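Local coordinates for GlcNAc-alpha-1,4-Gal-releasing endo-beta-galactosidase (Clostridium perfringens, PDB 1UPS), which probably hydrolyses internal beta-galactosidic linkages in glycans, releasing the disaccharide GlcNAc-alpha-1,4-Gal, and binds a calcium ion, at residues A[144-150]-A[170-176]. Sequence-based numbering, arbitrary orientation.
Sequences GHQAWWM and DILETFF
W148 turns CG away from its backbone N (chi1 171°), which brings its indole against I171 at a classic beta bulge in the beta-sandwich of this family 16 glycosidase. Two residues, I171 and L172, stand opposite the single W148. I171 CD1 sits over one face of the indole, 3.7 Å from the centroid of its six-membered ring, while I171 CG2 touches W148 CZ3. W148 O takes a straight bond from L172 N at 3.0 Å, lying in the carbonyl plane, and a weak, bent one from I171 N; W148 N returns a bond to L172 O. On the side of W149 and D170, E173 CG comes obliquely to H145 CD2, 3.6 Å away. A water joins H145 NE2 to E173 OE1, while S258 holds H145 ND1 and R183 makes a salt bridge with E173 OE2. Further along, F176 lays one ring face on the G144-H145 peptide, and F176 N bonds to G144 O at 3.0 Å. The Q146 chain bends at chi2 (-105°); S138 N bonds to Q146 OE1, and Q146 NE2 lies at the edge of the F176 ring and donates to T174 O at 3.0 Å from above that carbonyl's plane.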
# COMPACT_ATOMS: atom_id res chain seq x y z
N GLY A 144 -17.35 8.07 -8.71
CA GLY A 144 -16.12 8.83 -8.71
C GLY A 144 -15.18 8.35 -7.62
O GLY A 144 -15.54 7.52 -6.78
N HIS A 145 -13.95 8.85 -7.67
CA HIS A 145 -12.94 8.52 -6.66
C HIS A 145 -11.85 9.57 -6.66
O HIS A 145 -11.77 10.36 -7.58
CB HIS A 145 -12.36 7.10 -6.87
CG HIS A 145 -11.45 6.94 -8.06
ND1 HIS A 145 -11.91 6.77 -9.35
CD2 HIS A 145 -10.10 6.82 -8.13
CE1 HIS A 145 -10.89 6.59 -10.17
NE2 HIS A 145 -9.77 6.62 -9.45
N GLN A 146 -11.03 9.57 -5.62
CA GLN A 146 -9.82 10.38 -5.62
C GLN A 146 -8.64 9.41 -5.59
O GLN A 146 -8.81 8.24 -5.24
CB GLN A 146 -9.78 11.32 -4.41
CG GLN A 146 -10.01 10.63 -3.05
CD GLN A 146 -11.42 10.89 -2.52
OE1 GLN A 146 -11.80 12.05 -2.35
NE2 GLN A 146 -12.20 9.84 -2.29
N ALA A 147 -7.45 9.90 -5.95
CA ALA A 147 -6.30 9.01 -6.01
C ALA A 147 -4.98 9.71 -5.70
O ALA A 147 -4.73 10.83 -6.15
CB ALA A 147 -6.23 8.31 -7.37
N TRP A 148 -4.15 9.01 -4.91
CA TRP A 148 -2.76 9.38 -4.71
C TRP A 148 -2.02 8.16 -5.19
O TRP A 148 -2.20 7.05 -4.64
CB TRP A 148 -2.48 9.61 -3.23
CG TRP A 148 -1.02 9.78 -2.88
CD1 TRP A 148 -0.00 10.27 -3.68
CD2 TRP A 148 -0.42 9.50 -1.61
NE1 TRP A 148 1.19 10.26 -2.98
CE2 TRP A 148 0.95 9.82 -1.70
CE3 TRP A 148 -0.91 9.00 -0.41
CZ2 TRP A 148 1.85 9.64 -0.63
CZ3 TRP A 148 -0.03 8.82 0.66
CH2 TRP A 148 1.33 9.13 0.54
N TRP A 149 -1.24 8.31 -6.26
CA TRP A 149 -0.59 7.14 -6.85
C TRP A 149 0.77 7.48 -7.45
O TRP A 149 1.10 8.64 -7.66
CB TRP A 149 -1.50 6.47 -7.91
CG TRP A 149 -2.17 7.36 -8.95
CD1 TRP A 149 -3.02 8.42 -8.73
CD2 TRP A 149 -2.12 7.17 -10.38
NE1 TRP A 149 -3.48 8.92 -9.94
CE2 TRP A 149 -2.95 8.16 -10.96
CE3 TRP A 149 -1.45 6.26 -11.22
CZ2 TRP A 149 -3.12 8.29 -12.36
CZ3 TRP A 149 -1.63 6.39 -12.63
CH2 TRP A 149 -2.46 7.40 -13.17
N MET A 150 1.55 6.43 -7.71
CA MET A 150 2.90 6.60 -8.21
C MET A 150 3.09 5.65 -9.38
O MET A 150 2.50 4.58 -9.41
CB MET A 150 3.93 6.30 -7.11
CG MET A 150 3.77 7.27 -5.90
SD MET A 150 4.96 6.94 -4.57
CE MET A 150 6.45 7.48 -5.42
N ASP A 170 -1.17 2.37 -6.34
CA ASP A 170 -2.27 3.27 -6.00
C ASP A 170 -2.32 3.33 -4.47
O ASP A 170 -2.89 2.45 -3.84
CB ASP A 170 -3.57 2.74 -6.58
CG ASP A 170 -3.48 2.56 -8.08
OD1 ASP A 170 -3.03 3.53 -8.75
OD2 ASP A 170 -3.77 1.49 -8.64
N ILE A 171 -1.65 4.32 -3.89
CA ILE A 171 -1.54 4.40 -2.42
C ILE A 171 -2.90 4.69 -1.82
O ILE A 171 -3.22 4.19 -0.74
CB ILE A 171 -0.51 5.48 -1.98
CG1 ILE A 171 0.85 5.27 -2.68
CG2 ILE A 171 -0.31 5.48 -0.45
CD1 ILE A 171 1.75 6.52 -2.61
N LEU A 172 -3.68 5.49 -2.53
CA LEU A 172 -5.07 5.72 -2.16
C LEU A 172 -5.87 5.83 -3.45
O LEU A 172 -5.47 6.51 -4.38
CB LEU A 172 -5.18 7.03 -1.34
CG LEU A 172 -6.59 7.35 -0.81
CD1 LEU A 172 -6.49 8.03 0.57
CD2 LEU A 172 -7.32 8.29 -1.77
N GLU A 173 -7.01 5.13 -3.50
CA GLU A 173 -7.86 5.13 -4.67
C GLU A 173 -9.33 5.11 -4.24
O GLU A 173 -10.21 4.72 -5.02
CB GLU A 173 -7.50 3.91 -5.57
CG GLU A 173 -8.02 4.06 -6.98
CD GLU A 173 -7.76 2.84 -7.86
OE1 GLU A 173 -7.42 3.06 -9.03
OE2 GLU A 173 -7.97 1.68 -7.42
N THR A 174 -9.58 5.57 -3.01
CA THR A 174 -10.88 5.43 -2.35
C THR A 174 -12.06 6.01 -3.14
O THR A 174 -12.02 7.16 -3.59
CB THR A 174 -10.79 6.06 -0.96
OG1 THR A 174 -9.69 5.43 -0.25
CG2 THR A 174 -12.05 5.74 -0.14
N PHE A 175 -13.11 5.21 -3.30
CA PHE A 175 -14.33 5.64 -4.03
C PHE A 175 -15.19 6.56 -3.19
O PHE A 175 -15.33 6.32 -1.99
CB PHE A 175 -15.21 4.44 -4.37
CG PHE A 175 -14.68 3.56 -5.48
CD1 PHE A 175 -15.56 2.72 -6.16
CD2 PHE A 175 -13.32 3.57 -5.84
CE1 PHE A 175 -15.09 1.90 -7.20
CE2 PHE A 175 -12.85 2.75 -6.87
CZ PHE A 175 -13.75 1.90 -7.54
N PHE A 176 -15.82 7.55 -3.82
CA PHE A 176 -16.77 8.44 -3.12
C PHE A 176 -17.92 7.66 -2.46
O PHE A 176 -18.44 8.09 -1.43
CB PHE A 176 -17.45 9.43 -4.08
CG PHE A 176 -16.52 10.35 -4.86
CD1 PHE A 176 -15.19 10.54 -4.49
CD2 PHE A 176 -17.02 11.02 -5.98
CE1 PHE A 176 -14.36 11.39 -5.25
CE2 PHE A 176 -16.20 11.87 -6.74
CZ PHE A 176 -14.87 12.05 -6.38
O HOH W 1 -7.22 5.55 -10.21